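Local coordinates for protein transcriptional regulator, putative (PDB 3BJN) that probably binds DNA as a whole protein and represses allantoin and glyoxylate utilization operons, this piece being its C-terminal IclR-type domain, at residues 33-38 with 79-84; 108-113 with 157-162; 54-59 with 139-144; 70-75 with 125-130. One frame throughout, in Å; residues are numbered along the deposited sequence. Where two conformers were deposited one is given.

Contact 1: 33-38 with 79-84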
# COMPACT_ATOMS: atom_id res chain seq x y z
N MSE A 33 2.56 -4.86 2.32
CA MSE A 33 1.91 -5.57 1.21
C MSE A 33 2.93 -5.96 0.17
O MSE A 33 3.90 -5.22 -0.06
CB MSE A 33 0.90 -4.63 0.56
CG MSE A 33 0.14 -3.72 1.54
SE MSE A 33 -1.24 -4.87 2.34
CE MSE A 33 -2.23 -4.83 0.75
N VAL A 34 2.71 -7.09 -0.51
CA VAL A 34 3.59 -7.43 -1.63
C VAL A 34 2.75 -7.87 -2.80
O VAL A 34 1.64 -8.41 -2.63
CB VAL A 34 4.67 -8.50 -1.33
CG1 VAL A 34 5.62 -8.02 -0.23
CG2 VAL A 34 4.03 -9.85 -1.01
N PRO A 35 3.24 -7.58 -4.02
CA PRO A 35 2.47 -7.99 -5.20
C PRO A 35 2.69 -9.46 -5.51
O PRO A 35 3.84 -9.93 -5.47
CB PRO A 35 3.02 -7.08 -6.30
CG PRO A 35 4.42 -6.73 -5.88
CD PRO A 35 4.48 -6.85 -4.37
N VAL A 36 1.61 -10.20 -5.77
CA VAL A 36 1.72 -11.62 -6.11
C VAL A 36 0.73 -11.84 -7.24
O VAL A 36 -0.49 -11.91 -7.02
CB VAL A 36 1.36 -12.53 -4.91
CG1 VAL A 36 1.54 -14.01 -5.28
CG2 VAL A 36 2.23 -12.17 -3.68
N GLY A 37 1.26 -11.91 -8.44
CA GLY A 37 0.42 -12.14 -9.61
C GLY A 37 -0.56 -10.99 -9.79
O GLY A 37 -0.15 -9.81 -9.96
N TYR A 38 -1.85 -11.34 -9.74
CA TYR A 38 -2.89 -10.34 -9.93
C TYR A 38 -3.33 -9.67 -8.62
O TYR A 38 -4.31 -8.90 -8.63
CB TYR A 38 -4.11 -10.99 -10.58
CG TYR A 38 -3.93 -11.45 -11.99
CD1 TYR A 38 -3.28 -10.66 -12.94
CD2 TYR A 38 -4.47 -12.67 -12.42
CE1 TYR A 38 -3.16 -11.07 -14.27
CE2 TYR A 38 -4.36 -13.09 -13.71
CZ TYR A 38 -3.71 -12.30 -14.66
OH TYR A 38 -3.65 -12.77 -15.96
N ALA A 79 6.32 -1.49 -16.49
CA ALA A 79 5.13 -1.19 -17.29
C ALA A 79 4.42 -2.42 -17.83
O ALA A 79 3.19 -2.51 -17.75
CB ALA A 79 5.48 -0.25 -18.42
N ALA A 80 5.18 -3.36 -18.41
CA ALA A 80 4.61 -4.55 -19.03
C ALA A 80 3.80 -5.37 -18.04
O ALA A 80 2.74 -5.90 -18.39
CB ALA A 80 5.71 -5.40 -19.62
N ARG A 81 4.33 -5.47 -16.82
CA ARG A 81 3.70 -6.22 -15.74
C ARG A 81 2.38 -5.52 -15.37
O ARG A 81 1.32 -6.14 -15.32
CB ARG A 81 4.64 -6.27 -14.54
CG ARG A 81 4.19 -7.19 -13.41
CD ARG A 81 5.14 -7.11 -12.20
NE ARG A 81 4.66 -7.94 -11.09
CZ ARG A 81 5.28 -8.14 -9.93
NH1 ARG A 81 6.46 -7.58 -9.65
NH2 ARG A 81 4.72 -8.93 -9.02
N CYS A 82 2.48 -4.22 -15.12
CA CYS A 82 1.33 -3.39 -14.78
C CYS A 82 0.22 -3.53 -15.86
O CYS A 82 -0.95 -3.70 -15.52
CB CYS A 82 1.76 -1.92 -14.61
SG CYS A 82 0.36 -0.79 -14.52
N GLU A 83 0.61 -3.50 -17.13
CA GLU A 83 -0.36 -3.62 -18.22
C GLU A 83 -1.11 -4.96 -18.21
O GLU A 83 -2.34 -4.99 -18.38
CB GLU A 83 0.31 -3.36 -19.59
CG GLU A 83 0.83 -1.93 -19.70
CD GLU A 83 1.83 -1.75 -20.83
OE1 GLU A 83 2.11 -2.72 -21.58
OE2 GLU A 83 2.34 -0.62 -20.97
N LYS A 84 -0.38 -6.05 -17.97
CA LYS A 84 -0.98 -7.39 -17.91
C LYS A 84 -2.03 -7.47 -16.81
O LYS A 84 -3.10 -8.09 -16.97
CB LYS A 84 0.10 -8.46 -17.63
CG LYS A 84 0.98 -8.79 -18.81
CD LYS A 84 1.94 -9.89 -18.40
CE LYS A 84 2.82 -10.29 -19.56
NZ LYS A 84 3.93 -11.15 -19.06
O HOH W 1 6.09 -10.55 -7.28
O HOH W 2 2.49 -9.54 -10.63
O HOH W 3 -3.10 -10.83 -17.78
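Pro35, near the end of strand 29-36, meets Arg81 of helix 79-88 directly, its CB lying 3.7 Å from Arg81 NH2. The two side chains cross at about a right angle, and the compact proline ring gives the aliphatic surface on which the end of the arginine rests. Arg81 reaches it with an extended chain, in the conformer described here, because CG stands anti to the backbone N (chi1 -171°) and no kink follows before NE. Pro35 has no N-H to donate, but its carbonyl is used: a water donates to Pro35 O at 3.0 Å and accepts from Arg81 NH2 at 2.7 Å. At Gly37 the chain turns back, with a positive phi that a residue lacking CB adopts easily. A second water, at the edge of the guanidinium and in its plane, donates to Gly37 O at 2.7 Å and accepts from Arg81 NE, also at 2.7 Å. Two carbonyls of the turn region are thus tied to one cationic group through solvent. Tyr38 follows, its ring carbon CE1 4.0 Å from Lys84 O. A third water links them further, 2.7 Å from Tyr38 OH and donating to Lys84 O. A flat ring suits the place because it can stack on Tyr88, while the hydroxyl at its end stays able to bind water. Gly37 and Tyr38 have the backbone angles of a type II' turn, the two-residue turn of a tight beta hairpin, which here joins antiparallel strands 29-36 and 39-45 beside a surface helix.

Contact 2: 108-113 with 157-162; sequences HGYAVS and HVLQAA
Leu159 of helix 144-163 reaches across to Gly109 and Tyr110, and its two methyls divide the work. CD2 makes the tight part of the contact, a backbone touch 3.3 Å from Gly109 O, and it also approaches Tyr110 CB at 4.1 Å. CD1 makes the looser part, 3.9 Å from Tyr110 CD2, in an apolar contact that is oblique to the ring. A branched leucine suits the place because it can touch backbone and ring at once. Tyr110 turns its ring to meet it by taking the crowded position between backbone N and carbonyl carbon (chi1 63°), while Val112 CG2 lies at the ring edge, in plane.

Gly109 ends helix 96-108: it is the first residue to leave helical geometry, and its positive phi of 85° is easy for a residue without CB. Here the chain passes from that helix into strand 111-114, an outer strand of the antiparallel sheet, while helix 144-163 packs against the sheet. Inward from Leu159, Val158 and Ala162 settle on Ala126 of strand 121-130, whose small side chain allows the helix to come close.

All three touching residues keep some exposure, and no hydrogen bond crosses the contact anywhere. Further round the helix, polar side chains replace apolar ones. His157 ND1 donates to Gln160 OE1 at 2.9 Å, with an N-H...O angle of 162° and the oxygen in the imidazole plane. Both residues lie on the side of the helix that meets helix 12-26, and Gln25 NE2 adds a weak bond to the same Gln160 oxygen.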
# COMPACT_ATOMS: atom_id res chain seq x y z
N HIS A 108 5.13 12.17 -6.53
CA HIS A 108 4.99 12.37 -5.08
C HIS A 108 5.74 11.35 -4.22
O HIS A 108 6.17 11.64 -3.09
CB HIS A 108 3.51 12.37 -4.70
CG HIS A 108 2.80 13.63 -5.08
ND1 HIS A 108 1.96 13.71 -6.17
CD2 HIS A 108 2.84 14.87 -4.54
CE1 HIS A 108 1.49 14.94 -6.27
NE2 HIS A 108 2.01 15.66 -5.30
N GLY A 109 5.87 10.13 -4.76
CA GLY A 109 6.47 8.99 -4.06
C GLY A 109 5.51 8.21 -3.16
O GLY A 109 5.92 7.32 -2.40
N TYR A 110 4.21 8.52 -3.27
CA TYR A 110 3.18 7.81 -2.50
C TYR A 110 1.83 7.96 -3.19
O TYR A 110 1.67 8.82 -4.06
CB TYR A 110 3.09 8.39 -1.08
CG TYR A 110 2.65 9.85 -1.05
CD1 TYR A 110 1.30 10.19 -0.97
CD2 TYR A 110 3.59 10.87 -1.13
CE1 TYR A 110 0.89 11.55 -0.97
CE2 TYR A 110 3.21 12.20 -1.12
CZ TYR A 110 1.86 12.53 -1.05
OH TYR A 110 1.48 13.85 -1.06
N ALA A 111 0.85 7.16 -2.76
CA ALA A 111 -0.52 7.28 -3.24
C ALA A 111 -1.46 7.47 -2.07
O ALA A 111 -1.20 6.99 -0.96
CB ALA A 111 -0.92 6.05 -4.01
N VAL A 112 -2.59 8.13 -2.33
CA VAL A 112 -3.65 8.30 -1.33
C VAL A 112 -4.92 7.84 -2.01
O VAL A 112 -5.14 8.14 -3.22
CB VAL A 112 -3.81 9.78 -0.88
CG1 VAL A 112 -4.93 9.92 0.15
CG2 VAL A 112 -2.50 10.32 -0.31
N SER A 113 -5.76 7.11 -1.28
CA SER A 113 -7.08 6.69 -1.80
C SER A 113 -8.15 6.84 -0.70
O SER A 113 -7.85 6.78 0.50
CB SER A 113 -7.04 5.24 -2.26
OG SER A 113 -6.67 4.41 -1.16
N HIS A 157 5.01 9.87 7.71
CA HIS A 157 5.43 8.68 8.43
C HIS A 157 5.44 7.42 7.55
O HIS A 157 6.29 6.54 7.70
CB HIS A 157 4.54 8.46 9.67
CG HIS A 157 4.85 9.38 10.82
ND1 HIS A 157 6.13 9.60 11.28
CD2 HIS A 157 4.02 10.10 11.62
CE1 HIS A 157 6.08 10.44 12.32
NE2 HIS A 157 4.81 10.71 12.56
N VAL A 158 4.52 7.36 6.59
CA VAL A 158 4.47 6.22 5.65
C VAL A 158 5.69 6.25 4.72
O VAL A 158 6.36 5.24 4.52
CB VAL A 158 3.12 6.24 4.88
CG1 VAL A 158 3.17 5.36 3.60
CG2 VAL A 158 2.00 5.79 5.80
N LEU A 159 6.00 7.44 4.19
CA LEU A 159 7.23 7.60 3.41
C LEU A 159 8.46 7.19 4.24
O LEU A 159 9.34 6.48 3.76
CB LEU A 159 7.34 9.05 2.93
CG LEU A 159 6.41 9.44 1.78
CD1 LEU A 159 6.29 10.94 1.64
CD2 LEU A 159 6.90 8.77 0.45
N GLN A 160 8.51 7.65 5.48
CA GLN A 160 9.61 7.38 6.39
C GLN A 160 9.77 5.87 6.63
O GLN A 160 10.88 5.34 6.59
CB GLN A 160 9.30 8.11 7.72
CG GLN A 160 10.32 7.90 8.79
CD GLN A 160 9.96 8.65 10.06
OE1 GLN A 160 8.78 8.96 10.30
NE2 GLN A 160 10.95 8.90 10.90
N ALA A 161 8.64 5.19 6.84
CA ALA A 161 8.63 3.74 7.04
C ALA A 161 9.17 2.99 5.83
O ALA A 161 10.03 2.14 5.96
CB ALA A 161 7.20 3.27 7.39
N ALA A 162 8.65 3.32 4.65
CA ALA A 162 9.05 2.67 3.41
C ALA A 162 10.54 2.89 3.10
O ALA A 162 11.26 1.97 2.70
CB ALA A 162 8.19 3.18 2.28

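Contact 3: 54-59 with 139-144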
# COMPACT_ATOMS: atom_id res chain seq x y z
N CYS A 54 -11.52 -3.52 8.38
CA CYS A 54 -11.47 -3.35 6.94
C CYS A 54 -11.07 -4.61 6.16
O CYS A 54 -10.89 -5.69 6.75
CB CYS A 54 -10.60 -2.15 6.61
SG CYS A 54 -8.82 -2.44 6.74
N SER A 55 -10.97 -4.49 4.84
CA SER A 55 -10.79 -5.64 3.98
C SER A 55 -9.39 -6.25 4.00
O SER A 55 -9.21 -7.36 3.52
CB SER A 55 -11.22 -5.33 2.54
OG SER A 55 -12.62 -5.17 2.46
N PHE A 56 -8.43 -5.52 4.55
CA PHE A 56 -7.04 -5.96 4.60
C PHE A 56 -6.80 -6.81 5.84
O PHE A 56 -6.99 -6.36 6.96
CB PHE A 56 -6.12 -4.75 4.58
CG PHE A 56 -6.17 -4.00 3.29
CD1 PHE A 56 -5.52 -4.51 2.16
CD2 PHE A 56 -6.91 -2.83 3.17
CE1 PHE A 56 -5.57 -3.85 0.94
CE2 PHE A 56 -6.96 -2.16 1.96
CZ PHE A 56 -6.28 -2.67 0.83
N VAL A 57 -6.38 -8.06 5.60
CA VAL A 57 -6.20 -9.04 6.67
C VAL A 57 -4.87 -9.75 6.42
O VAL A 57 -4.61 -10.20 5.31
CB VAL A 57 -7.36 -10.08 6.66
CG1 VAL A 57 -7.08 -11.25 7.65
CG2 VAL A 57 -8.69 -9.41 7.02
N GLN A 58 -4.03 -9.83 7.45
CA GLN A 58 -2.76 -10.55 7.32
C GLN A 58 -2.96 -11.96 6.77
O GLN A 58 -3.83 -12.71 7.23
CB GLN A 58 -2.04 -10.61 8.67
CG GLN A 58 -0.61 -11.04 8.53
CD GLN A 58 0.17 -10.93 9.82
OE1 GLN A 58 0.31 -9.84 10.40
NE2 GLN A 58 0.72 -12.04 10.26
N GLY A 59 -2.15 -12.31 5.77
CA GLY A 59 -2.22 -13.64 5.14
C GLY A 59 -3.27 -13.77 4.05
O GLY A 59 -3.39 -14.83 3.43
N SER A 139 1.70 0.63 4.03
CA SER A 139 0.42 1.32 3.95
C SER A 139 -0.16 1.58 5.33
O SER A 139 0.06 0.78 6.24
CB SER A 139 -0.56 0.45 3.16
OG SER A 139 -0.05 0.14 1.86
N VAL A 140 -0.86 2.70 5.46
CA VAL A 140 -1.75 2.92 6.60
C VAL A 140 -3.16 2.89 6.05
O VAL A 140 -3.45 3.48 4.99
CB VAL A 140 -1.45 4.26 7.29
CG1 VAL A 140 -2.66 4.77 8.14
CG2 VAL A 140 -0.16 4.11 8.15
N MSE A 141 -4.03 2.17 6.76
CA MSE A 141 -5.47 2.07 6.45
C MSE A 141 -6.18 2.67 7.65
O MSE A 141 -5.97 2.21 8.78
CB MSE A 141 -5.88 0.60 6.29
CG MSE A 141 -5.25 -0.08 5.10
SE MSE A 141 -3.50 -0.83 5.60
CE MSE A 141 -4.04 -2.70 5.56
N ALA A 142 -6.99 3.70 7.43
CA ALA A 142 -7.49 4.49 8.53
C ALA A 142 -8.83 5.15 8.15
O ALA A 142 -9.06 5.44 6.97
CB ALA A 142 -6.46 5.56 8.90
N PRO A 143 -9.72 5.38 9.14
CA PRO A 143 -11.01 5.99 8.85
C PRO A 143 -10.80 7.38 8.23
O PRO A 143 -9.95 8.14 8.71
CB PRO A 143 -11.68 6.12 10.24
CG PRO A 143 -10.57 5.96 11.23
CD PRO A 143 -9.51 5.11 10.57
N ALA A 144 -11.57 7.71 7.20
CA ALA A 144 -11.49 9.04 6.63
C ALA A 144 -11.63 10.12 7.72
O ALA A 144 -11.02 11.18 7.62
CB ALA A 144 -12.54 9.21 5.54
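A Met-aromatic contact joins Phe56, in the loop between strands 39-45 and 61-63, to Met141 of strand 133-143. Met141 is present as selenomethionine, and its SE stands 5.1 Å from the centroid of the Phe56 ring, 30° off the ring normal, so the approach is oblique. Its CG comes to the same ring at 3.7 Å from Phe56 CD2. That CG sits anti to the carbonyl carbon, and the bend at chi2 (88°) then swings SE to one side, obliquely over the ring. The exact place of the terminal methyl CE is doubtful, because the model sets it closer to Phe56 CB than two carbons can sit.

The loop has no regular secondary structure here, yet it folds over one face of the antiparallel sheet of this GAF-clan domain. Met141 and Met33 of the adjacent strand 29-36 both touch Phe56, while Ala142, next in sequence, turns to the other face and meets Val147 of helix 144-163. A flexible, polarisable methionine suits a partner that comes from an irregular loop, and a large ring gives most of the loop's cover over Met141.

Cys54, in the conformer described, adds a looser apolar touch, with SG 4.3 Å from Met141 CB. Polar bonds also tie the loop down: Ser55 OG to Asp118 OD1, and Phe56 O to the side-chain amide of Gln45.

Contact 4: 70-75 with 125-130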
# COMPACT_ATOMS: atom_id res chain seq x y z
N SER A 70 -2.42 -0.85 -3.98
CA SER A 70 -2.44 -1.38 -5.36
C SER A 70 -1.87 -0.36 -6.33
O SER A 70 -1.05 -0.70 -7.19
CB SER A 70 -3.85 -1.75 -5.82
OG SER A 70 -4.34 -2.83 -5.05
N LYS A 71 -2.27 0.90 -6.19
CA LYS A 71 -1.86 1.93 -7.15
C LYS A 71 -0.37 2.29 -7.05
O LYS A 71 0.25 2.61 -8.06
CB LYS A 71 -2.73 3.18 -7.00
CG LYS A 71 -4.16 3.00 -7.45
CD LYS A 71 -4.86 4.33 -7.33
CE LYS A 71 -6.35 4.20 -7.22
NZ LYS A 71 -6.90 5.50 -6.75
N VAL A 72 0.20 2.26 -5.84
CA VAL A 72 1.65 2.43 -5.67
C VAL A 72 2.43 1.30 -6.34
O VAL A 72 3.41 1.54 -7.06
CB VAL A 72 2.00 2.47 -4.17
CG1 VAL A 72 3.47 2.14 -3.95
CG2 VAL A 72 1.65 3.81 -3.66
N MSE A 73 1.96 0.07 -6.15
CA MSE A 73 2.67 -1.08 -6.69
C MSE A 73 2.56 -1.08 -8.21
O MSE A 73 3.57 -1.28 -8.91
CB MSE A 73 2.18 -2.38 -6.05
CG MSE A 73 2.61 -2.41 -4.57
SE MSE A 73 2.21 -4.07 -3.67
CE MSE A 73 0.44 -4.24 -4.10
N LEU A 74 1.37 -0.80 -8.73
CA LEU A 74 1.17 -0.69 -10.19
C LEU A 74 2.04 0.43 -10.80
O LEU A 74 2.61 0.26 -11.89
CB LEU A 74 -0.29 -0.46 -10.54
CG LEU A 74 -1.19 -1.67 -10.29
CD1 LEU A 74 -2.68 -1.20 -10.30
CD2 LEU A 74 -0.93 -2.77 -11.35
N ALA A 75 2.15 1.56 -10.10
CA ALA A 75 2.95 2.69 -10.62
C ALA A 75 4.46 2.38 -10.68
O ALA A 75 5.17 2.90 -11.57
CB ALA A 75 2.73 3.95 -9.80
N SER A 125 -0.06 5.04 1.00
CA SER A 125 0.93 3.98 0.78
C SER A 125 2.16 4.48 0.03
O SER A 125 2.07 5.41 -0.78
CB SER A 125 0.32 2.80 0.01
OG SER A 125 -0.93 2.44 0.56
N ALA A 126 3.30 3.86 0.34
CA ALA A 126 4.55 4.20 -0.34
C ALA A 126 5.29 2.92 -0.72
O ALA A 126 5.16 1.93 -0.03
CB ALA A 126 5.42 5.10 0.55
N PRO A 127 6.05 2.95 -1.82
CA PRO A 127 6.68 1.72 -2.32
C PRO A 127 7.93 1.35 -1.51
O PRO A 127 8.65 2.24 -1.03
CB PRO A 127 7.12 2.09 -3.74
CG PRO A 127 7.41 3.60 -3.65
CD PRO A 127 6.40 4.13 -2.67
N VAL A 128 8.17 0.05 -1.40
CA VAL A 128 9.43 -0.45 -0.83
C VAL A 128 10.19 -0.99 -2.01
O VAL A 128 9.71 -1.86 -2.73
CB VAL A 128 9.18 -1.54 0.21
CG1 VAL A 128 10.48 -2.17 0.67
CG2 VAL A 128 8.42 -0.97 1.41
N MSE A 129 11.38 -0.43 -2.20
CA MSE A 129 12.23 -0.69 -3.36
C MSE A 129 13.52 -1.35 -2.92
O MSE A 129 14.08 -0.98 -1.88
CB MSE A 129 12.59 0.64 -4.07
CG MSE A 129 11.44 1.58 -4.38
SE MSE A 129 10.38 0.83 -5.84
CE MSE A 129 11.68 0.85 -7.32
N LYS A 130 14.00 -2.29 -3.72
CA LYS A 130 15.37 -2.80 -3.59
C LYS A 130 16.02 -2.45 -4.91
O LYS A 130 15.76 -3.08 -5.93
CB LYS A 130 15.40 -4.31 -3.34
CG LYS A 130 16.83 -4.89 -3.16
CD LYS A 130 16.78 -6.40 -3.02
CE LYS A 130 18.13 -7.06 -3.29
NZ LYS A 130 17.93 -8.51 -3.63
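Val72 points from helix 67-76 toward strand 121-130, and its two methyls part over the backbone there, one toward Ser125 and the other toward Pro127. This is helix-on-sheet packing in the core of the IclR C-terminal domain: the axes of the two short segments approach to 7.6 Å, with 40° between their directions. CG1 lies roughly anti to the backbone N (chi1 160°) and takes the proline side, 3.4 Å from Pro127 N and 3.7 Å from Pro127 CB. CG2, on the other branch, lies 3.3 Å from Ser125 O and 4.0 Å from Ser125 CB. A beta-branched residue is apt here, since it is short enough to let the helix come near yet wide enough to touch the peptides on both sides of Ala126.

Ala126, between the two, directs its CB away from the helix, toward helix 144-163 on the other face of the sheet. Pro127 offers the valine an apolar ring and no N-H, and its ring also touches Tyr76 of the same helix and Leu134 of strand 133-143. Ser125 turns its CB to the helix but spends its hydroxyl on other partners: in the conformer described, OG is hydrogen-bonded to Ser139 OG of the neighbouring strand and to Ser69 OG, which satisfies this buried polar atom. Val72 CG1 sits over the Ala126-Pro127 peptide, 3.8 Å from Ala126 C.

All four contacts reach the same antiparallel sheet, and contact 4 lies nearest the centre of the chain. Its centre is 9 Å from that of contact 2, with which it shares a strand pairing: Ala111 N is 2.9 Å from Ser125 O, a probable hydrogen bond. Contact 3 joins it through Ser139 OG, 2.8 Å from Ser125 OG, also a probable hydrogen bond. Contact 1 packs on contact 4 with Pro35 CD 3.7 Å from Met73 SE, and on contact 3 with Met33 CE 3.5 Å from Phe56 CE1. Contacts 1 and 2 do not touch, their nearest atoms being about 10 Å apart. No ligand takes part in any of the four.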